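Local coordinates for tannase (Lactobacillus plantarum, PDB 3WA7), which hydrolyses the ester bonds of tannins, probably releasing gallic acid, and belongs to the alpha/beta-hydrolase superfamily, at residues S58-Q63 / W463-C468; L351-P356 / S379-Q384; L272-S277 / L430-E435; Q33-P38 / L188-A193; S302-A307 / L445-P450. All blocks are in the same frame, centred on the assembly; numbering follows the deposited sequence. Where two conformers were deposited one is given.

How the contacts relate
The five contacts draw together loops and helices from separate parts of the sequence around a mixed nine-stranded alpha/beta-hydrolase sheet. Contact 4 joins the loop after strand 22-33 to the end of helix 182-188, and contact 1 joins the loop after strand 44-50 to C-terminal helix 457-468; their segments alternate along the chain. Contacts 3 and 5 also alternate, with centres about 21 Å apart, and their second segments flank edge strand 440-444 in sequence. Contact 2 ties two loops of the long, mainly helical region between strands 199-203 and 410-414, probably an insertion in the core, and is nested within contacts 1, 3 and 5. Its centre lies about 48 Å from contact 1's, across the chain's centre.

Contact 1. Residues S58-Q63 / W463-C468; sequences SVNGYQ and WIDGLC
Asp465, on C-terminal helix 457-468 of this alpha/beta-hydrolase, receives two hydrogen bonds from Tyr62 and Asn60, both in the type I' beta turn that runs from Val59 to Tyr62. The turn is closed by paired backbone bonds between Val59 and Tyr62, and it presents Asn60 and Tyr62 to the helix together.

Followed outward, the aspartate meets the tyrosine first. Asp465 CB is 3.8 Å from Tyr62 OH. Because CG lies opposite the carbonyl carbon about CA-CB (chi1 -68°), the carboxylate is carried toward the turn, and CG has Tyr62 OH at 3.4 Å and Asn60 ND2 at 3.7 Å, in roughly perpendicular directions. Beyond it the oxygens divide the work. OD1 takes the hydroxyl of Tyr62, at 2.6 Å from OH, a short bond that reaches it from above the carboxylate plane. OD2 accepts from Asn60 ND2 at 3.1 Å, again from above that plane, although it lies nearly in the plane of the asparagine amide.

Further groups fix the carboxylate: Arg104 forms a salt bridge with OD2, and Tyr106 OH is hydrogen-bonded to OD1. Two bonds to each oxygen should restrict its rotation, and the arginine would probably favour the ionised form.

The tyrosine reaches the helix by the edge of its ring, whose plane is turned 55° from the carboxylate. Asp465 OD1 is on the CE1 side of the hydroxyl; one turn along the helix, Cys468 CB also lies near the ring plane, but on the other side, 3.9 Å from Tyr62 CE2.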
# COMPACT_ATOMS: atom_id res chain seq x y z
N SER A 58 14.10 25.11 14.55
CA SER A 58 13.40 23.85 14.75
C SER A 58 11.89 23.93 14.59
O SER A 58 11.29 25.00 14.63
CB SER A 58 13.73 23.31 16.14
OG SER A 58 13.26 24.20 17.15
N VAL A 59 11.29 22.76 14.42
CA VAL A 59 9.85 22.62 14.28
C VAL A 59 9.44 21.34 15.00
O VAL A 59 9.94 20.26 14.68
CB VAL A 59 9.40 22.49 12.81
CG1 VAL A 59 7.88 22.36 12.74
CG2 VAL A 59 9.88 23.68 12.00
N ASN A 60 8.55 21.46 15.98
CA ASN A 60 8.07 20.29 16.71
C ASN A 60 9.23 19.45 17.27
O ASN A 60 9.16 18.22 17.31
CB ASN A 60 7.18 19.45 15.78
CG ASN A 60 6.50 18.30 16.50
OD1 ASN A 60 5.92 18.48 17.57
ND2 ASN A 60 6.55 17.11 15.89
N GLY A 61 10.30 20.13 17.68
CA GLY A 61 11.45 19.43 18.24
C GLY A 61 12.45 18.90 17.23
O GLY A 61 13.49 18.36 17.61
N TYR A 62 12.15 19.05 15.94
CA TYR A 62 13.05 18.58 14.90
C TYR A 62 13.87 19.72 14.30
O TYR A 62 13.46 20.88 14.33
CB TYR A 62 12.28 17.92 13.76
CG TYR A 62 11.49 16.69 14.13
CD1 TYR A 62 10.10 16.70 14.15
CD2 TYR A 62 12.14 15.48 14.41
CE1 TYR A 62 9.37 15.55 14.43
CE2 TYR A 62 11.42 14.32 14.69
CZ TYR A 62 10.03 14.36 14.69
OH TYR A 62 9.31 13.21 14.94
N GLN A 63 15.02 19.38 13.74
CA GLN A 63 15.89 20.34 13.09
C GLN A 63 16.26 19.77 11.73
O GLN A 63 15.90 18.64 11.41
CB GLN A 63 17.17 20.57 13.91
CG GLN A 63 16.93 21.36 15.19
CD GLN A 63 18.23 21.72 15.88
OE1 GLN A 63 18.98 20.85 16.31
NE2 GLN A 63 18.50 23.02 16.00
N TRP A 463 2.63 8.45 15.88
CA TRP A 463 3.42 7.23 15.78
C TRP A 463 4.82 7.59 15.28
O TRP A 463 5.82 7.12 15.82
CB TRP A 463 2.76 6.26 14.80
CG TRP A 463 3.56 5.01 14.49
CD1 TRP A 463 3.78 3.95 15.32
CD2 TRP A 463 4.21 4.70 13.26
NE1 TRP A 463 4.53 2.99 14.68
CE2 TRP A 463 4.81 3.43 13.41
CE3 TRP A 463 4.35 5.37 12.04
CZ2 TRP A 463 5.54 2.81 12.38
CZ3 TRP A 463 5.07 4.76 11.01
CH2 TRP A 463 5.66 3.49 11.20
N ILE A 464 4.90 8.43 14.25
CA ILE A 464 6.19 8.83 13.71
C ILE A 464 7.03 9.55 14.77
O ILE A 464 8.20 9.21 14.97
CB ILE A 464 6.02 9.75 12.47
CG1 ILE A 464 5.44 8.94 11.31
CG2 ILE A 464 7.36 10.37 12.09
CD1 ILE A 464 5.22 9.74 10.04
N ASP A 465 6.44 10.52 15.45
CA ASP A 465 7.17 11.26 16.48
C ASP A 465 7.61 10.33 17.61
O ASP A 465 8.67 10.53 18.21
CB ASP A 465 6.31 12.39 17.05
CG ASP A 465 6.05 13.49 16.03
OD1 ASP A 465 6.73 13.50 14.98
OD2 ASP A 465 5.19 14.35 16.29
N GLY A 466 6.80 9.32 17.90
CA GLY A 466 7.15 8.38 18.95
C GLY A 466 8.41 7.62 18.59
O GLY A 466 9.28 7.38 19.43
N LEU A 467 8.53 7.24 17.32
CA LEU A 467 9.69 6.50 16.82
C LEU A 467 10.95 7.36 16.76
O LEU A 467 12.05 6.90 17.08
CB LEU A 467 9.42 5.96 15.42
CG LEU A 467 8.36 4.88 15.18
CD1 LEU A 467 8.21 4.64 13.68
CD2 LEU A 467 8.75 3.60 15.88
N CYS A 468 10.79 8.60 16.33
CA CYS A 468 11.92 9.50 16.17
C CYS A 468 12.33 10.32 17.38
O CYS A 468 13.52 10.57 17.58
CB CYS A 468 11.65 10.43 14.98
SG CYS A 468 11.34 9.55 13.43

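Contact 2. Residues L351-P356 / S379-Q384; sequences LDLTSP and STVTAQ
The flat peptide group of Leu351 is approached by Thr380 from above its plane: Thr380 N gives a hydrogen bond of 3.0 Å to Leu351 O, 51° out of the carbonyl plane. The other flat group, the carboxylate of Asp352, has Thr354 N and Thr354 OG1 on one and the same face, both bonded to OD1; the hydroxyl bond, 2.6 Å from Thr354 OG1 to Asp352 OD1, comes on the syn side. The bond from the Thr354 amide makes an Asx turn, and the pair holds the carboxylate back toward its own loop, while Asp352 CB rests 3.5 Å from Thr380 OG1.

Leu353 supplies the apolar part. With CG opposite the carbonyl carbon (chi1 -63°), its CD1 packs against two residues of the other loop, 3.7 Å from Val381 CG2 and 3.6 Å from Ala383 CB. Ser379 OG, anti to the backbone N (chi1 -176°), gives a 2.6 Å bond to Val381 O, passes 3.3 Å from Leu351 O and is also bonded to His370.

This is a surface contact between two irregular loops. Residues 351-356 lead into helix 356-360, for which Ser355 is the N-cap, and residues 379-384 connect helix 373-377 to helix 388-393.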
# COMPACT_ATOMS: atom_id res chain seq x y z
N LEU A 351 -9.58 -14.59 -15.33
CA LEU A 351 -9.32 -15.59 -16.35
C LEU A 351 -9.10 -14.99 -17.73
O LEU A 351 -8.42 -15.59 -18.57
CB LEU A 351 -10.47 -16.61 -16.41
CG LEU A 351 -10.79 -17.31 -15.09
CD1 LEU A 351 -11.82 -18.40 -15.34
CD2 LEU A 351 -9.52 -17.91 -14.48
N ASP A 352 -9.66 -13.81 -17.97
CA ASP A 352 -9.51 -13.15 -19.25
C ASP A 352 -8.43 -12.06 -19.25
O ASP A 352 -8.33 -11.28 -20.21
CB ASP A 352 -10.84 -12.55 -19.73
CG ASP A 352 -11.43 -11.56 -18.74
OD1 ASP A 352 -10.73 -11.16 -17.78
OD2 ASP A 352 -12.60 -11.17 -18.93
N LEU A 353 -7.63 -12.01 -18.19
CA LEU A 353 -6.53 -11.04 -18.06
C LEU A 353 -6.93 -9.57 -18.02
O LEU A 353 -6.12 -8.70 -18.35
CB LEU A 353 -5.54 -11.23 -19.21
CG LEU A 353 -4.78 -12.56 -19.34
CD1 LEU A 353 -3.97 -12.55 -20.63
CD2 LEU A 353 -3.87 -12.75 -18.15
N THR A 354 -8.16 -9.28 -17.58
CA THR A 354 -8.65 -7.90 -17.55
C THR A 354 -8.47 -7.08 -16.27
O THR A 354 -8.88 -5.92 -16.23
CB THR A 354 -10.15 -7.86 -17.92
OG1 THR A 354 -10.88 -8.72 -17.04
CG2 THR A 354 -10.36 -8.32 -19.35
N SER A 355 -7.87 -7.65 -15.23
CA SER A 355 -7.72 -6.90 -13.98
C SER A 355 -6.48 -6.01 -13.98
O SER A 355 -5.60 -6.14 -14.84
CB SER A 355 -7.63 -7.85 -12.79
OG SER A 355 -6.28 -8.22 -12.55
N PRO A 356 -6.39 -5.08 -13.02
CA PRO A 356 -5.23 -4.19 -12.95
C PRO A 356 -3.98 -5.02 -12.67
O PRO A 356 -2.90 -4.75 -13.21
CB PRO A 356 -5.56 -3.27 -11.78
CG PRO A 356 -7.06 -3.18 -11.86
CD PRO A 356 -7.45 -4.62 -12.10
N SER A 379 -7.45 -20.24 -17.94
CA SER A 379 -7.47 -19.02 -18.73
C SER A 379 -8.46 -19.12 -19.89
O SER A 379 -8.51 -20.12 -20.60
CB SER A 379 -6.08 -18.72 -19.28
OG SER A 379 -6.07 -17.49 -19.98
N THR A 380 -9.26 -18.07 -20.07
CA THR A 380 -10.24 -18.04 -21.14
C THR A 380 -9.69 -17.35 -22.39
O THR A 380 -10.40 -17.16 -23.37
CB THR A 380 -11.52 -17.31 -20.70
OG1 THR A 380 -11.20 -15.98 -20.26
CG2 THR A 380 -12.19 -18.06 -19.56
N VAL A 381 -8.41 -16.97 -22.33
CA VAL A 381 -7.74 -16.31 -23.44
C VAL A 381 -6.30 -16.82 -23.53
O VAL A 381 -5.79 -17.39 -22.56
CB VAL A 381 -7.70 -14.78 -23.27
CG1 VAL A 381 -9.12 -14.23 -23.15
CG2 VAL A 381 -6.88 -14.41 -22.03
N THR A 382 -5.66 -16.63 -24.68
CA THR A 382 -4.27 -17.06 -24.83
C THR A 382 -3.48 -16.26 -23.80
O THR A 382 -3.59 -15.04 -23.76
CB THR A 382 -3.74 -16.74 -26.25
OG1 THR A 382 -4.54 -17.43 -27.22
CG2 THR A 382 -2.30 -17.19 -26.38
N ALA A 383 -2.69 -16.94 -22.98
CA ALA A 383 -1.95 -16.24 -21.94
C ALA A 383 -0.69 -16.94 -21.43
O ALA A 383 -0.52 -18.15 -21.59
CB ALA A 383 -2.87 -15.94 -20.77
N GLN A 384 0.17 -16.15 -20.80
CA GLN A 384 1.41 -16.63 -20.22
C GLN A 384 1.32 -16.44 -18.71
O GLN A 384 0.57 -15.59 -18.23
CB GLN A 384 2.61 -15.81 -20.72
CG GLN A 384 2.88 -15.88 -22.20
CD GLN A 384 4.06 -14.99 -22.59
OE1 GLN A 384 5.17 -15.17 -22.08
NE2 GLN A 384 3.82 -14.03 -23.47

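Contact 3. Residues L272-S277 / L430-E435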
# COMPACT_ATOMS: atom_id res chain seq x y z
N LEU A 272 1.72 -21.22 6.31
CA LEU A 272 2.45 -19.99 6.65
C LEU A 272 3.02 -20.11 8.06
O LEU A 272 3.98 -19.43 8.41
CB LEU A 272 1.53 -18.77 6.60
CG LEU A 272 1.10 -18.24 5.23
CD1 LEU A 272 0.16 -17.05 5.42
CD2 LEU A 272 2.33 -17.82 4.43
N GLN A 273 2.41 -20.97 8.86
CA GLN A 273 2.85 -21.18 10.23
C GLN A 273 2.80 -19.89 11.04
O GLN A 273 3.73 -19.59 11.79
CB GLN A 273 4.27 -21.75 10.26
CG GLN A 273 4.41 -23.11 9.58
CD GLN A 273 3.42 -24.13 10.10
OE1 GLN A 273 3.31 -24.33 11.31
NE2 GLN A 273 2.71 -24.79 9.19
N LEU A 274 1.73 -19.11 10.87
CA LEU A 274 1.58 -17.87 11.64
C LEU A 274 1.40 -18.35 13.07
O LEU A 274 0.76 -19.37 13.30
CB LEU A 274 0.34 -17.10 11.19
CG LEU A 274 0.29 -16.62 9.74
CD1 LEU A 274 -1.01 -15.87 9.50
CD2 LEU A 274 1.48 -15.72 9.45
N THR A 275 1.95 -17.62 14.03
CA THR A 275 1.84 -18.06 15.41
C THR A 275 1.30 -17.01 16.37
O THR A 275 1.36 -15.80 16.10
CB THR A 275 3.20 -18.52 15.95
OG1 THR A 275 4.11 -17.41 15.95
CG2 THR A 275 3.77 -19.62 15.08
N ALA A 276 0.77 -17.49 17.48
CA ALA A 276 0.25 -16.62 18.52
C ALA A 276 1.47 -16.21 19.33
O ALA A 276 2.54 -16.80 19.17
CB ALA A 276 -0.74 -17.37 19.40
N SER A 277 1.33 -15.22 20.20
CA SER A 277 2.45 -14.76 21.01
C SER A 277 3.12 -15.89 21.78
O SER A 277 4.28 -15.78 22.18
CB SER A 277 1.98 -13.68 21.99
OG SER A 277 1.03 -14.20 22.90
N LEU A 430 0.06 -10.04 7.06
CA LEU A 430 1.25 -9.19 7.09
C LEU A 430 1.56 -8.75 8.52
O LEU A 430 2.70 -8.85 8.97
CB LEU A 430 1.04 -7.96 6.20
CG LEU A 430 2.12 -6.88 6.23
CD1 LEU A 430 3.48 -7.46 5.86
CD2 LEU A 430 1.74 -5.76 5.28
N ALA A 431 0.54 -8.28 9.22
CA ALA A 431 0.72 -7.82 10.59
C ALA A 431 1.25 -8.92 11.52
O ALA A 431 2.16 -8.69 12.31
CB ALA A 431 -0.59 -7.27 11.14
N ILE A 432 0.68 -10.11 11.42
CA ILE A 432 1.12 -11.20 12.29
C ILE A 432 2.51 -11.70 11.91
O ILE A 432 3.32 -11.98 12.79
CB ILE A 432 0.12 -12.37 12.26
CG1 ILE A 432 -1.21 -11.90 12.85
CG2 ILE A 432 0.67 -13.56 13.06
CD1 ILE A 432 -2.31 -12.96 12.83
N MSE A 433 2.79 -11.79 10.61
CA MSE A 433 4.11 -12.25 10.19
C MSE A 433 5.18 -11.28 10.68
O MSE A 433 6.26 -11.70 11.08
CB MSE A 433 4.18 -12.40 8.67
CG MSE A 433 5.44 -13.12 8.22
SE MSE A 433 5.41 -13.58 6.35
CE MSE A 433 3.64 -14.32 6.30
N LEU A 434 4.87 -9.99 10.65
CA LEU A 434 5.83 -8.98 11.11
C LEU A 434 6.10 -9.18 12.60
O LEU A 434 7.26 -9.18 13.03
CB LEU A 434 5.28 -7.57 10.87
CG LEU A 434 5.34 -7.10 9.41
CD1 LEU A 434 4.48 -5.85 9.23
CD2 LEU A 434 6.79 -6.81 9.03
N GLU A 435 5.04 -9.36 13.37
CA GLU A 435 5.16 -9.57 14.81
C GLU A 435 5.95 -10.85 15.09
O GLU A 435 6.82 -10.87 15.96
CB GLU A 435 3.77 -9.66 15.46
CG GLU A 435 3.79 -9.69 16.99
CD GLU A 435 4.25 -11.02 17.57
OE1 GLU A 435 4.59 -11.07 18.77
OE2 GLU A 435 4.26 -12.03 16.83
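Thr275 ties its loop to the helix that carries Ile432: the amide of this residue, Thr275 N, is hydrogen-bonded to Asn436 OD1 at the end of helix 425-436, and Thr275 O rests against Ile432 CG2 at 3.8 Å. No hydrogen bond links 272-277 to 430-435.

The rest is hydrocarbon packing. Ile432 turns its CG2 branch toward the loop, since that methyl lies opposite the backbone N while CG1 takes the place beside it (chi1 -65°). CG2 therefore fits against both Thr275 O and Leu274 CB, the latter at 4.0 Å. Met433, present as selenomethionine from labelling, extends from the helix as far as SE and then bends at its last torsion (chi3 -46°). The bend brings its terminal CE to two leucine methyls, 4.1 Å from Leu274 CD2 and 4.2 Å from Leu272 CD2, and the selenomethionine crosses both leucines at about a right angle. Leu400 and Thr401 touch Met433 too, and Leu282 touches Ile432.

The loop follows helix 252-271, where Gln273 leaves helical geometry with positive phi. Its partner helix connects the parallel neighbours 410-414 and 440-444, so the loop packs against the helix of a beta-alpha-beta unit at the edge of the alpha/beta-hydrolase sheet.

Contact 4. Residues Q33-P38 / L188-A193; sequences QYVQHP and LGAAPA
Gly189 and Leu188 offer their carbonyls to Gln36 and His37 at a Schellman motif, the C-terminal end of helix 182-188, where Gly189 takes the positive phi of the C-prime residue.

Two backbone hydrogen bonds come first. Gln36 N reaches Gly189 O at 3.0 Å with an N-H...O angle of 165°, and His37 N reaches Leu188 O at 2.7 Å. Successive amides of one segment thus serve successive carbonyls of the other in reverse order. Val35 CB adds a carbon-to-oxygen contact with Leu188 O. A water extends the polar link, donating to Tyr34 O and accepting from Ala191 N.

Apolar contacts flank these bonds. Val35 CG1 touches Leu188 CB at 4.1 Å and Ala190 CB at 4.3 Å. Ala138 and Val134 of helix 131-145 touch Val35 and Leu188 respectively, which places the junction beside the helical layer next to the sheet.

The side chains of Gln36 and His37 pass close to the glycine. The chain of Gln36 runs extended past Gly189 O, its CG 3.3 Å from that oxygen, and one face of the His37 ring has Gln36 CB over its centre. The bare CA of Gly189 permits this closeness: it sits 3.9 Å from His37 ND1. Gln33, extended through CG and CD (chi1 180°, chi2 178°), runs alongside its own loop, and its NE2 donates to Val35 O in the carbonyl plane, a bond of 2.8 Å.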
# COMPACT_ATOMS: atom_id res chain seq x y z
N GLN A 33 15.25 14.99 -11.68
CA GLN A 33 15.47 13.68 -12.28
C GLN A 33 16.28 12.90 -11.24
O GLN A 33 17.36 13.33 -10.85
CB GLN A 33 16.26 13.85 -13.58
CG GLN A 33 16.57 12.57 -14.32
CD GLN A 33 17.31 12.85 -15.62
OE1 GLN A 33 16.83 13.60 -16.47
NE2 GLN A 33 18.48 12.25 -15.78
N TYR A 34 15.77 11.75 -10.79
CA TYR A 34 16.49 11.00 -9.77
C TYR A 34 17.33 9.81 -10.25
O TYR A 34 17.92 9.11 -9.44
CB TYR A 34 15.54 10.59 -8.63
CG TYR A 34 14.34 9.76 -9.04
CD1 TYR A 34 14.47 8.40 -9.32
CD2 TYR A 34 13.07 10.34 -9.12
CE1 TYR A 34 13.36 7.63 -9.67
CE2 TYR A 34 11.96 9.58 -9.47
CZ TYR A 34 12.11 8.23 -9.74
OH TYR A 34 11.01 7.47 -10.08
N VAL A 35 17.36 9.60 -11.57
CA VAL A 35 18.20 8.55 -12.16
C VAL A 35 18.89 9.19 -13.36
O VAL A 35 18.38 10.15 -13.94
CB VAL A 35 17.39 7.31 -12.64
CG1 VAL A 35 16.76 6.60 -11.45
CG2 VAL A 35 16.33 7.72 -13.65
N GLN A 36 20.06 8.66 -13.72
CA GLN A 36 20.82 9.20 -14.84
C GLN A 36 20.22 8.88 -16.20
O GLN A 36 20.32 9.67 -17.14
CB GLN A 36 22.26 8.68 -14.81
CG GLN A 36 23.06 9.11 -13.60
CD GLN A 36 24.49 8.63 -13.66
OE1 GLN A 36 25.23 8.95 -14.59
NE2 GLN A 36 24.89 7.85 -12.66
N HIS A 37 19.59 7.71 -16.31
CA HIS A 37 18.99 7.31 -17.58
C HIS A 37 17.51 6.96 -17.45
O HIS A 37 17.13 5.79 -17.55
CB HIS A 37 19.77 6.11 -18.14
CG HIS A 37 21.26 6.29 -18.10
ND1 HIS A 37 22.08 5.54 -17.29
CD2 HIS A 37 22.07 7.17 -18.74
CE1 HIS A 37 23.33 5.94 -17.43
NE2 HIS A 37 23.35 6.93 -18.31
N PRO A 38 16.66 7.97 -17.24
CA PRO A 38 15.22 7.75 -17.11
C PRO A 38 14.60 7.30 -18.43
O PRO A 38 15.08 7.67 -19.50
CB PRO A 38 14.70 9.11 -16.66
CG PRO A 38 15.64 10.06 -17.35
CD PRO A 38 16.98 9.40 -17.11
N LEU A 188 19.18 2.01 -15.05
CA LEU A 188 18.63 3.35 -14.94
C LEU A 188 19.68 4.37 -14.52
O LEU A 188 19.49 5.57 -14.68
CB LEU A 188 17.50 3.39 -13.91
CG LEU A 188 16.18 2.70 -14.23
CD1 LEU A 188 15.28 2.78 -13.00
CD2 LEU A 188 15.53 3.38 -15.42
N GLY A 189 20.78 3.88 -13.96
CA GLY A 189 21.82 4.78 -13.50
C GLY A 189 21.38 5.44 -12.20
O GLY A 189 21.54 6.64 -12.02
N ALA A 190 20.81 4.64 -11.30
CA ALA A 190 20.36 5.16 -10.01
C ALA A 190 21.58 5.53 -9.18
O ALA A 190 22.69 5.05 -9.45
CB ALA A 190 19.52 4.12 -9.29
N ALA A 191 21.39 6.37 -8.18
CA ALA A 191 22.49 6.81 -7.33
C ALA A 191 23.13 5.65 -6.59
O ALA A 191 22.46 4.68 -6.22
CB ALA A 191 21.99 7.86 -6.32
N PRO A 192 24.46 5.72 -6.37
CA PRO A 192 25.21 4.67 -5.67
C PRO A 192 25.03 4.77 -4.16
O PRO A 192 25.93 5.21 -3.44
CB PRO A 192 26.64 4.95 -6.10
CG PRO A 192 26.66 6.44 -6.16
CD PRO A 192 25.36 6.77 -6.87
N ALA A 193 23.85 4.37 -3.69
CA ALA A 193 23.53 4.41 -2.27
C ALA A 193 22.59 3.25 -1.95
O ALA A 193 22.15 2.54 -2.85
CB ALA A 193 22.87 5.74 -1.92
O HOH W 1 18.75 7.12 -7.79

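Contact 5. Residues S302-A307 / L445-P450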
# COMPACT_ATOMS: atom_id res chain seq x y z
N SER A 302 -13.24 -5.82 17.84
CA SER A 302 -12.43 -4.76 18.42
C SER A 302 -12.65 -3.44 17.68
O SER A 302 -12.69 -2.37 18.29
CB SER A 302 -10.94 -5.15 18.38
OG SER A 302 -10.14 -4.13 18.96
N SER A 303 -12.79 -3.53 16.36
CA SER A 303 -13.02 -2.35 15.53
C SER A 303 -14.34 -1.69 15.92
O SER A 303 -14.41 -0.47 16.08
CB SER A 303 -13.07 -2.74 14.05
OG SER A 303 -13.40 -1.62 13.24
N ALA A 304 -15.38 -2.51 16.06
CA ALA A 304 -16.70 -2.02 16.45
C ALA A 304 -16.66 -1.44 17.85
O ALA A 304 -17.27 -0.40 18.12
CB ALA A 304 -17.71 -3.16 16.39
N GLN A 305 -15.96 -2.11 18.76
CA GLN A 305 -15.86 -1.65 20.14
C GLN A 305 -15.23 -0.26 20.19
O GLN A 305 -15.74 0.63 20.87
CB GLN A 305 -15.01 -2.61 20.97
CG GLN A 305 -14.95 -2.26 22.45
CD GLN A 305 -16.28 -2.46 23.14
OE1 GLN A 305 -16.78 -3.59 23.23
NE2 GLN A 305 -16.88 -1.37 23.62
N THR A 306 -14.12 -0.09 19.48
CA THR A 306 -13.41 1.18 19.46
C THR A 306 -14.30 2.33 18.97
O THR A 306 -14.28 3.42 19.54
CB THR A 306 -12.16 1.09 18.56
OG1 THR A 306 -11.24 0.16 19.14
CG2 THR A 306 -11.49 2.44 18.42
N ALA A 307 -15.08 2.07 17.93
CA ALA A 307 -15.97 3.08 17.37
C ALA A 307 -17.11 3.38 18.34
O ALA A 307 -17.45 4.54 18.59
CB ALA A 307 -16.52 2.61 16.04
N LEU A 445 -7.86 -2.05 12.17
CA LEU A 445 -8.90 -2.18 11.15
C LEU A 445 -9.98 -1.16 11.54
O LEU A 445 -11.02 -1.54 12.07
CB LEU A 445 -9.51 -3.58 11.17
CG LEU A 445 -10.42 -4.01 10.02
CD1 LEU A 445 -9.57 -4.44 8.83
CD2 LEU A 445 -11.29 -5.17 10.48
N PRO A 446 -9.73 0.14 11.28
CA PRO A 446 -10.66 1.24 11.60
C PRO A 446 -12.10 1.02 11.16
O PRO A 446 -12.38 0.76 10.00
CB PRO A 446 -10.02 2.43 10.89
CG PRO A 446 -8.57 2.11 10.95
CD PRO A 446 -8.53 0.65 10.60
N TRP A 447 -13.02 1.16 12.12
CA TRP A 447 -14.45 0.96 11.87
C TRP A 447 -15.06 1.79 10.75
O TRP A 447 -14.85 3.00 10.66
CB TRP A 447 -15.24 1.22 13.16
CG TRP A 447 -16.73 1.05 12.97
CD1 TRP A 447 -17.67 2.03 12.85
CD2 TRP A 447 -17.42 -0.19 12.84
NE1 TRP A 447 -18.91 1.48 12.64
CE2 TRP A 447 -18.79 0.11 12.63
CE3 TRP A 447 -17.03 -1.54 12.87
CZ2 TRP A 447 -19.76 -0.88 12.45
CZ3 TRP A 447 -17.99 -2.52 12.69
CH2 TRP A 447 -19.34 -2.19 12.49
N ASP A 448 -15.83 1.12 9.91
CA ASP A 448 -16.54 1.73 8.80
C ASP A 448 -15.72 2.63 7.89
O ASP A 448 -16.25 3.58 7.30
CB ASP A 448 -17.76 2.48 9.35
CG ASP A 448 -18.80 2.78 8.28
OD1 ASP A 448 -18.91 1.99 7.32
OD2 ASP A 448 -19.53 3.79 8.41
N ILE A 449 -14.43 2.34 7.77
CA ILE A 449 -13.56 3.12 6.90
C ILE A 449 -13.49 2.37 5.57
O ILE A 449 -13.19 1.18 5.54
CB ILE A 449 -12.15 3.26 7.50
CG1 ILE A 449 -12.19 4.21 8.69
CG2 ILE A 449 -11.18 3.80 6.45
CD1 ILE A 449 -12.62 5.62 8.33
N PRO A 450 -13.79 3.07 4.47
CA PRO A 450 -13.76 2.45 3.14
C PRO A 450 -12.33 2.32 2.62
O PRO A 450 -11.37 2.56 3.34
CB PRO A 450 -14.58 3.42 2.30
CG PRO A 450 -14.16 4.74 2.87
CD PRO A 450 -14.20 4.48 4.38
O HOH W 2 -12.40 1.17 14.99
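Ser303, on the C-terminal half of helix 291-309, lies beside Trp447 at a CA-CA distance of 5.1 Å, the nearest point between this helix and the type II beta turn formed by Pro446 to Ile449. The closing bond of that turn, from Ile449 N to Pro446 O, is weak, but Ile449 and Pro446 are also bonded through their backbones to Ala418 and Ala417. A water bridges the two backbones by donating to Ser303 O and accepting from Trp447 N.

Among the side chains, Ser303 makes the direct polar link. Its OG stands opposite the backbone N (chi1 175°), which sends the hydroxyl across to Leu445 O, a bond of 2.7 Å that is nearly straight on the carbonyl. Ser303 OG also sits at the edge of the Trp447 ring, in its plane, 3.6 Å from Trp447 CE3.

Trp447 lies along the helix and touches it at two successive levels. Ala304 CA comes 3.6 Å from Trp447 CE3, with Ala304 CB 3.8 Å from CZ3. One turn further on, Ala307 CB packs 3.4 Å from CD1 of the indole and equally near Trp447 CB, a close fit that small alanine side chains allow. Phe320 meets the indole at a steep angle, and Asp448 is held by a salt bridge to Lys316.

The loop follows strand 440-444 and leads directly to His451, which with Ser163 and Asp419 has the geometry of a Ser-His-Asp triad, an arrangement consistent with the loop after the last strand that carries the probable catalytic histidine in alpha/beta-hydrolases.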